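Local coordinates for protein putative tetR family transcriptional regulator (Streptomyces coelicolor A3, PDB 2Q24) that probably binds DNA as a TetR-family transcriptional regulator and forms a dimer unusual for that family, at residues D75-L80 against Q130-A135; N68-L73 against G123-L128; A92-F97 against R177-V182. All coordinates share one frame; numbering follows the deposited sequence. Where two conformers were deposited one is given.

Contact 1 (D75-L80 against Q130-A135); sequences DSVPGL and QSALTA
V77 meets helix 125-142 with both of its methyl groups, each resting on a different alanine. CG2 of V77 lies 3.8 Å from CB of A132, and CG1 of V77 lies 4.1 Å from CB of A135. The two alanines are three residues apart, close to one turn of helix, so a single branched side chain is enough to span them. The torsion of V77 explains the division of labour: CG1 is anti to the backbone N (chi1 169°) and serves A135, while CG2, anti to the carbonyl carbon, is left for A132 and also passes 3.9 Å from O of A132. With only methyls on the far side, the backbones can come close, the CA atoms of V77 and A132 being 6.5 Å apart.

Around these methyl contacts lies a second shell. W93 of helix 86-106 touches V77 and also packs on L133, and the hydroxyl of S76 bonds to O of L73, three residues back in the chain. On helix 125-142, O of Q130 accepts from both N and OG1 of T134, the hydroxyl, itself also bonded to S152, arriving at 3.0 Å from above the carbonyl plane and from the face opposite the amide. The second subunit covers the neighbouring surface, its S131 lying against D75 and P78, and its P78 against T134.

No hydrogen bond or charge pair joins the two segments, which implies that they meet through shape and burial of methyl groups alone, beside the dimer interface.

Contact 2 (N68-L73 against G123-L128); sequences NEVARL and GDSRQL
V70 packs on S125 where helix 58-75 passes the first turn of helix 125-142, a helix-to-helix contact within the all-helical TetR fold. The contact between the segments is one of van der Waals packing. Both methyls of V70 straddle the S125 side chain, with CG2 of V70 3.7 Å from OG of S125 and CG1 of V70 3.9 Å from CB of S125. One turn further along, CD1 of L128 approaches CG1 of V70 at 4.3 Å, a looser apolar touch. Y100 of helix 86-106 also packs on V70. Replacing V70 by alanine removes both methyls and is likely to open a gap beside S125, with CD1 of L128 losing this apolar neighbour.

No hydrogen bond crosses between the segments; the polar side chains bond outward. D124 occupies the N-cap position of helix 125-142 without making a capping bond from its side chain; its carboxylate turns instead to the second subunit, forming a salt bridge with R17 of that chain and accepting a hydrogen bond from N68 of that chain, while N68 of this chain makes the reciprocal bond to D124 of the second subunit.

The hydroxyl of S125 touches V70 only by van der Waals contact and has its polar partner in O of Y122. With OG anti to the carbonyl carbon and beside the backbone N (chi1 -54°), it bonds back to that carbonyl, while CB of S125 remains 3.9 Å from CG2 of V70.

Contact 3 (A92-F97 against R177-V182); sequences AWTRRF and RLLDLV
L179 covers T94 and the foot of R95 with its two terminal methyls. CD2 of L179 lies 3.8 Å from OG1 of T94 and 3.9 Å from CB of T94, the two side chains sliding past each other in opposite directions. The other branch reaches the arginine: CD1 of L179 is 3.7 Å from CG of R95, and these side chains cross at about a right angle. R95 therefore lends its aliphatic stem to the apolar contact, while its chain bends at chi3 (44°) and its guanidinium group forms a salt bridge with E176, a second salt bridge between D180 and R91 linking the same two helices. T94 likewise divides its roles. Its OG1, placed between the backbone N and the carbonyl carbon (chi1 67°), bonds to O of R91 within its own helix and still offers a surface to the leucine methyls.

L159 of helix 152-165 packs on L179 and F97, joining a third helix to the pair. A buried leucine, with the two salt bridges nearby, here joins helix 172-185 to helix 86-106 within the helical C-terminal domain of a TetR-family regulator.

The touching residues of all three contacts are mostly buried, but contact 3 is edged by the exposed R95, and its helices are tied by salt bridges nearby. Contacts 1 and 2 share helix 125-142, gripped at successive places by helices 77-83 and 58-75, which follow each other in the chain; both border the second subunit. The second subunit does not touch the segments of contact 3. W93, which lies on segment 92-97 without touching segment 177-182, reaches contact 1, and its NE1 probably donates to O of L73 in contact 2. A valine does the bridging in contacts 1 and 2, a leucine in contact 3.

Contact 1 (D75-L80 against Q130-A135)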
loop_
_atom_site.group_PDB
_atom_site.type_symbol
_atom_site.label_atom_id
_atom_site.label_comp_id
_atom_site.label_asym_id
_atom_site.label_seq_id
_atom_site.Cartn_x
_atom_site.Cartn_y
_atom_site.Cartn_z
ATOM N N ASP B 75 4.815 1.288 -5.595
ATOM C CA ASP B 75 4.461 2.405 -6.446
ATOM C C ASP B 75 5.483 2.542 -7.594
ATOM O O ASP B 75 5.309 3.392 -8.436
ATOM C CB ASP B 75 4.444 3.668 -5.582
ATOM C CG ASP B 75 3.212 3.734 -4.625
ATOM O OD1 ASP B 75 2.301 2.942 -4.754
ATOM O OD2 ASP B 75 3.229 4.584 -3.725
ATOM N N SER B 76 6.558 1.754 -7.557
ATOM C CA SER B 76 7.517 1.745 -8.645
ATOM C C SER B 76 6.953 1.002 -9.873
ATOM O O SER B 76 7.498 1.161 -10.976
ATOM C CB SER B 76 8.862 1.061 -8.204
ATOM O OG SER B 76 8.667 -0.315 -7.933
ATOM N N VAL B 77 5.866 0.225 -9.707
ATOM C CA VAL B 77 5.428 -0.672 -10.798
ATOM C C VAL B 77 4.984 0.041 -12.085
ATOM O O VAL B 77 5.456 -0.320 -13.172
ATOM C CB VAL B 77 4.363 -1.685 -10.346
ATOM C CG1 VAL B 77 3.750 -2.400 -11.565
ATOM C CG2 VAL B 77 5.019 -2.703 -9.329
ATOM N N PRO B 78 4.093 1.060 -11.975
ATOM C CA PRO B 78 3.708 1.735 -13.223
ATOM C C PRO B 78 4.904 2.335 -14.006
ATOM O O PRO B 78 4.975 2.194 -15.232
ATOM C CB PRO B 78 2.694 2.815 -12.760
ATOM C CG PRO B 78 2.158 2.308 -11.439
ATOM C CD PRO B 78 3.345 1.583 -10.811
ATOM N N GLY B 79 5.799 3.013 -13.301
ATOM C CA GLY B 79 6.953 3.605 -13.932
ATOM C C GLY B 79 7.850 2.578 -14.570
ATOM O O GLY B 79 8.364 2.804 -15.690
ATOM N N LEU B 80 8.069 1.448 -13.876
ATOM C CA LEU B 80 8.916 0.391 -14.466
ATOM C C LEU B 80 8.286 -0.211 -15.737
ATOM O O LEU B 80 8.958 -0.432 -16.764
ATOM C CB LEU B 80 9.220 -0.677 -13.425
ATOM C CG LEU B 80 10.184 -0.254 -12.307
ATOM C CD1 LEU B 80 10.192 -1.379 -11.216
ATOM C CD2 LEU B 80 11.681 -0.077 -12.870
ATOM N N GLN B 130 1.931 -8.178 -2.902
ATOM C CA GLN B 130 1.411 -9.248 -3.817
ATOM C C GLN B 130 0.672 -8.690 -5.040
ATOM O O GLN B 130 0.783 -9.220 -6.175
ATOM C CB GLN B 130 0.589 -10.263 -3.056
ATOM C CG GLN B 130 1.538 -11.236 -2.337
ATOM C CD GLN B 130 0.846 -12.310 -1.474
ATOM O OE1 GLN B 130 1.494 -13.072 -0.721
ATOM N NE2 GLN B 130 -0.452 -12.367 -1.578
ATOM N N SER B 131 -0.065 -7.591 -4.851
ATOM C CA SER B 131 -0.783 -7.003 -5.971
ATOM C C SER B 131 0.148 -6.357 -6.964
ATOM O O SER B 131 -0.101 -6.409 -8.157
ATOM C CB SER B 131 -1.831 -6.006 -5.460
ATOM O OG SER B 131 -2.691 -5.585 -6.516
ATOM N N ALA B 132 1.248 -5.774 -6.469
ATOM C CA ALA B 132 2.272 -5.158 -7.350
ATOM C C ALA B 132 2.882 -6.261 -8.210
ATOM O O ALA B 132 3.102 -6.112 -9.410
ATOM C CB ALA B 132 3.355 -4.501 -6.485
ATOM N N LEU B 133 3.179 -7.378 -7.560
ATOM C CA LEU B 133 3.653 -8.547 -8.264
ATOM C C LEU B 133 2.645 -9.039 -9.313
ATOM O O LEU B 133 3.017 -9.338 -10.434
ATOM C CB LEU B 133 3.920 -9.622 -7.248
ATOM C CG LEU B 133 4.829 -10.782 -7.555
ATOM C CD1 LEU B 133 6.096 -10.414 -8.380
ATOM C CD2 LEU B 133 5.200 -11.478 -6.190
ATOM N N THR B 134 1.387 -9.143 -8.925
ATOM C CA THR B 134 0.332 -9.507 -9.890
ATOM C C THR B 134 0.292 -8.573 -11.119
ATOM O O THR B 134 0.158 -9.044 -12.269
ATOM C CB THR B 134 -1.052 -9.530 -9.165
ATOM O OG1 THR B 134 -1.009 -10.541 -8.150
ATOM C CG2 THR B 134 -2.193 -9.838 -10.135
ATOM N N ALA B 135 0.403 -7.259 -10.889
ATOM C CA ALA B 135 0.412 -6.300 -11.990
ATOM C C ALA B 135 1.566 -6.573 -12.994
ATOM O O ALA B 135 1.334 -6.654 -14.228
ATOM C CB ALA B 135 0.411 -4.840 -11.479
#

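Contact 2 (N68-L73 against G123-L128)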
loop_
_atom_site.group_PDB
_atom_site.type_symbol
_atom_site.label_atom_id
_atom_site.label_comp_id
_atom_site.label_asym_id
_atom_site.label_seq_id
_atom_site.Cartn_x
_atom_site.Cartn_y
_atom_site.Cartn_z
ATOM N N ASN B 68 6.577 3.459 4.465
ATOM C CA ASN B 68 7.107 4.181 3.326
ATOM C C ASN B 68 7.904 3.273 2.395
ATOM O O ASN B 68 7.801 3.400 1.173
ATOM C CB ASN B 68 8.009 5.337 3.828
ATOM C CG ASN B 68 8.581 6.148 2.682
ATOM O OD1 ASN B 68 9.760 6.051 2.399
ATOM N ND2 ASN B 68 7.739 6.963 2.033
ATOM N N GLU B 69 8.689 2.345 2.964
ATOM C CA GLU B 69 9.497 1.412 2.179
ATOM C C GLU B 69 8.584 0.504 1.305
ATOM O O GLU B 69 8.833 0.289 0.108
ATOM C CB GLU B 69 10.388 0.554 3.121
ATOM C CG GLU B 69 11.200 -0.564 2.439
ATOM C CD GLU B 69 12.458 -0.101 1.748
ATOM O OE1 GLU B 69 12.760 1.123 1.733
ATOM O OE2 GLU B 69 13.174 -0.982 1.210
ATOM N N VAL B 70 7.533 -0.005 1.924
ATOM C CA VAL B 70 6.511 -0.813 1.213
ATOM C C VAL B 70 5.879 0.008 0.093
ATOM O O VAL B 70 5.763 -0.460 -1.034
ATOM C CB VAL B 70 5.427 -1.285 2.216
ATOM C CG1 VAL B 70 4.201 -1.943 1.477
ATOM C CG2 VAL B 70 6.075 -2.310 3.216
ATOM N N ALA B 71 5.444 1.230 0.389
ATOM C CA ALA B 71 4.751 2.013 -0.624
ATOM C C ALA B 71 5.690 2.363 -1.780
ATOM O O ALA B 71 5.300 2.276 -2.957
ATOM C CB ALA B 71 4.152 3.259 -0.017
ATOM N N ARG B 72 6.935 2.716 -1.490
ATOM C CA ARG B 72 7.872 2.987 -2.602
ATOM C C ARG B 72 8.069 1.759 -3.521
ATOM O O ARG B 72 8.099 1.911 -4.737
ATOM C CB ARG B 72 9.205 3.522 -2.098
ATOM C CG ARG B 72 9.011 4.985 -1.644
ATOM C CD ARG B 72 10.358 5.630 -1.247
ATOM N NE ARG B 72 10.741 5.214 0.099
ATOM N N LEU B 73 8.151 0.576 -2.922
ATOM C CA LEU B 73 8.295 -0.671 -3.656
ATOM C C LEU B 73 7.072 -0.896 -4.567
ATOM O O LEU B 73 7.218 -1.178 -5.752
ATOM C CB LEU B 73 8.471 -1.831 -2.676
ATOM C CG LEU B 73 8.491 -3.208 -3.337
ATOM C CD1 LEU B 73 9.711 -3.327 -4.262
ATOM C CD2 LEU B 73 8.505 -4.301 -2.254
ATOM N N GLY B 123 0.164 -3.921 8.639
ATOM C CA GLY B 123 -1.105 -3.591 7.978
ATOM C C GLY B 123 -1.358 -4.564 6.825
ATOM O O GLY B 123 -1.264 -5.790 7.001
ATOM N N ASP B 124 -1.706 -3.997 5.660
ATOM C CA ASP B 124 -2.009 -4.784 4.450
ATOM C C ASP B 124 -0.784 -4.872 3.553
ATOM O O ASP B 124 -0.929 -5.029 2.339
ATOM C CB ASP B 124 -3.218 -4.160 3.706
ATOM C CG ASP B 124 -4.599 -4.671 4.296
ATOM O OD1 ASP B 124 -5.347 -5.395 3.613
ATOM O OD2 ASP B 124 -4.890 -4.410 5.445
ATOM N N SER B 125 0.423 -4.679 4.116
ATOM C CA SER B 125 1.664 -4.711 3.249
ATOM C C SER B 125 1.788 -5.953 2.344
ATOM O O SER B 125 2.146 -5.826 1.167
ATOM C CB SER B 125 2.981 -4.546 4.056
ATOM O OG SER B 125 2.893 -3.388 4.836
ATOM N N ARG B 126 1.518 -7.130 2.895
ATOM C CA ARG B 126 1.633 -8.347 2.123
ATOM C C ARG B 126 0.696 -8.261 0.900
ATOM O O ARG B 126 1.087 -8.617 -0.206
ATOM C CB ARG B 126 1.352 -9.599 2.978
ATOM C CG ARG B 126 1.518 -10.918 2.198
ATOM C CD ARG B 126 0.997 -12.087 3.021
ATOM N N GLN B 127 -0.534 -7.828 1.112
ATOM C CA GLN B 127 -1.526 -7.730 0.029
ATOM C C GLN B 127 -1.094 -6.701 -1.024
ATOM O O GLN B 127 -1.238 -6.918 -2.231
ATOM C CB GLN B 127 -2.898 -7.346 0.610
ATOM C CG GLN B 127 -3.434 -8.332 1.671
ATOM C CD GLN B 127 -3.111 -7.967 3.135
ATOM O OE1 GLN B 127 -1.947 -7.914 3.565
ATOM N NE2 GLN B 127 -4.171 -7.767 3.919
ATOM N N LEU B 128 -0.627 -5.545 -0.565
ATOM C CA LEU B 128 -0.197 -4.473 -1.491
ATOM C C LEU B 128 0.952 -4.994 -2.384
ATOM O O LEU B 128 0.963 -4.800 -3.614
ATOM C CB LEU B 128 0.285 -3.253 -0.688
ATOM C CG LEU B 128 -0.777 -2.435 0.071
ATOM C CD1 LEU B 128 -0.067 -1.468 1.045
ATOM C CD2 LEU B 128 -1.600 -1.658 -0.931
#

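Contact 3 (A92-F97 against R177-V182)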
loop_
_atom_site.group_PDB
_atom_site.type_symbol
_atom_site.label_atom_id
_atom_site.label_comp_id
_atom_site.label_asym_id
_atom_site.label_seq_id
_atom_site.Cartn_x
_atom_site.Cartn_y
_atom_site.Cartn_z
ATOM N N ALA B 92 13.635 -6.147 -12.705
ATOM C CA ALA B 92 14.143 -4.981 -11.937
ATOM C C ALA B 92 13.422 -4.875 -10.619
ATOM O O ALA B 92 14.030 -4.646 -9.555
ATOM C CB ALA B 92 14.023 -3.689 -12.740
ATOM N N TRP B 93 12.111 -5.073 -10.648
ATOM C CA TRP B 93 11.338 -4.973 -9.409
ATOM C C TRP B 93 11.674 -6.064 -8.390
ATOM O O TRP B 93 11.697 -5.823 -7.194
ATOM C CB TRP B 93 9.837 -5.006 -9.751
ATOM C CG TRP B 93 8.932 -4.744 -8.542
ATOM C CD1 TRP B 93 8.440 -3.526 -8.109
ATOM C CD2 TRP B 93 8.433 -5.729 -7.652
ATOM N NE1 TRP B 93 7.647 -3.715 -6.981
ATOM C CE2 TRP B 93 7.635 -5.059 -6.672
ATOM C CE3 TRP B 93 8.596 -7.130 -7.567
ATOM C CZ2 TRP B 93 6.961 -5.752 -5.663
ATOM C CZ3 TRP B 93 7.915 -7.836 -6.531
ATOM C CH2 TRP B 93 7.136 -7.134 -5.582
ATOM N N THR B 94 11.921 -7.276 -8.832
ATOM C CA THR B 94 12.295 -8.322 -7.913
ATOM C C THR B 94 13.586 -8.003 -7.136
ATOM O O THR B 94 13.721 -8.373 -6.027
ATOM C CB THR B 94 12.391 -9.711 -8.582
ATOM O OG1 THR B 94 13.465 -9.756 -9.489
ATOM C CG2 THR B 94 11.108 -10.105 -9.214
ATOM N N ARG B 95 14.524 -7.310 -7.760
ATOM C CA ARG B 95 15.702 -6.819 -7.025
ATOM C C ARG B 95 15.277 -5.816 -5.938
ATOM O O ARG B 95 15.780 -5.862 -4.808
ATOM C CB ARG B 95 16.774 -6.245 -7.992
ATOM C CG ARG B 95 17.457 -7.289 -8.840
ATOM C CD ARG B 95 18.707 -6.770 -9.681
ATOM N NE ARG B 95 19.550 -5.927 -8.856
ATOM C CZ ARG B 95 20.619 -6.340 -8.168
ATOM N NH1 ARG B 95 21.028 -7.607 -8.233
ATOM N NH2 ARG B 95 21.289 -5.458 -7.427
ATOM N N ARG B 96 14.331 -4.935 -6.262
ATOM C CA ARG B 96 13.806 -3.975 -5.263
ATOM C C ARG B 96 13.072 -4.708 -4.151
ATOM O O ARG B 96 13.145 -4.318 -2.980
ATOM C CB ARG B 96 12.875 -2.916 -5.919
ATOM C CG ARG B 96 13.596 -2.025 -6.968
ATOM C CD ARG B 96 14.814 -1.330 -6.365
ATOM N NE ARG B 96 14.420 -0.243 -5.511
ATOM C CZ ARG B 96 15.011 0.104 -4.363
ATOM N NH1 ARG B 96 16.046 -0.576 -3.853
ATOM N NH2 ARG B 96 14.538 1.161 -3.716
ATOM N N PHE B 97 12.365 -5.770 -4.506
ATOM C CA PHE B 97 11.746 -6.604 -3.473
ATOM C C PHE B 97 12.821 -7.164 -2.536
ATOM O O PHE B 97 12.643 -7.121 -1.298
ATOM C CB PHE B 97 10.963 -7.782 -4.076
ATOM C CG PHE B 97 10.351 -8.672 -3.009
ATOM C CD1 PHE B 97 9.078 -8.412 -2.530
ATOM C CD2 PHE B 97 11.088 -9.710 -2.453
ATOM C CE1 PHE B 97 8.536 -9.231 -1.526
ATOM C CE2 PHE B 97 10.569 -10.491 -1.435
ATOM C CZ PHE B 97 9.308 -10.274 -0.990
ATOM N N ARG B 177 21.933 -14.685 -8.605
ATOM C CA ARG B 177 21.783 -15.988 -9.292
ATOM C C ARG B 177 20.454 -16.719 -9.000
ATOM O O ARG B 177 19.861 -17.309 -9.910
ATOM C CB ARG B 177 22.957 -16.925 -9.059
ATOM C CG ARG B 177 24.275 -16.360 -9.741
ATOM C CD ARG B 177 25.435 -17.345 -9.714
ATOM N NE ARG B 177 25.714 -17.873 -8.382
ATOM C CZ ARG B 177 26.567 -17.374 -7.505
ATOM N NH1 ARG B 177 27.334 -16.323 -7.802
ATOM N NH2 ARG B 177 26.672 -17.969 -6.323
ATOM N N LEU B 178 19.988 -16.631 -7.754
ATOM C CA LEU B 178 18.664 -17.202 -7.389
ATOM C C LEU B 178 17.523 -16.462 -8.061
ATOM O O LEU B 178 16.581 -17.078 -8.553
ATOM C CB LEU B 178 18.493 -17.156 -5.869
ATOM C CG LEU B 178 19.359 -18.169 -5.103
ATOM C CD1 LEU B 178 19.234 -17.862 -3.620
ATOM C CD2 LEU B 178 18.845 -19.615 -5.361
ATOM N N LEU B 179 17.601 -15.127 -8.109
ATOM C CA LEU B 179 16.614 -14.370 -8.868
ATOM C C LEU B 179 16.587 -14.828 -10.327
ATOM O O LEU B 179 15.505 -15.030 -10.880
ATOM C CB LEU B 179 16.834 -12.835 -8.797
ATOM C CG LEU B 179 16.425 -12.175 -7.453
ATOM C CD1 LEU B 179 16.788 -10.679 -7.469
ATOM C CD2 LEU B 179 14.920 -12.349 -7.154
ATOM N N ASP B 180 17.759 -15.036 -10.915
ATOM C CA ASP B 180 17.838 -15.457 -12.323
ATOM C C ASP B 180 17.151 -16.825 -12.497
ATOM O O ASP B 180 16.421 -17.043 -13.470
ATOM C CB ASP B 180 19.294 -15.532 -12.761
ATOM C CG ASP B 180 19.902 -14.132 -13.004
ATOM O OD1 ASP B 180 19.146 -13.131 -13.025
ATOM O OD2 ASP B 180 21.138 -14.017 -13.119
ATOM N N LEU B 181 17.380 -17.716 -11.547
ATOM C CA LEU B 181 16.852 -19.077 -11.608
ATOM C C LEU B 181 15.341 -19.025 -11.534
ATOM O O LEU B 181 14.645 -19.692 -12.316
ATOM C CB LEU B 181 17.397 -19.939 -10.468
ATOM C CG LEU B 181 16.870 -21.353 -10.340
ATOM C CD1 LEU B 181 17.159 -22.211 -11.590
ATOM C CD2 LEU B 181 17.525 -21.971 -9.123
ATOM N N VAL B 182 14.831 -18.218 -10.608
ATOM C CA VAL B 182 13.340 -18.092 -10.433
ATOM C C VAL B 182 12.701 -17.473 -11.675
ATOM O O VAL B 182 11.697 -17.982 -12.172
ATOM C CB VAL B 182 13.004 -17.258 -9.171
ATOM C CG1 VAL B 182 11.546 -16.833 -9.181
ATOM C CG2 VAL B 182 13.308 -18.109 -7.929
#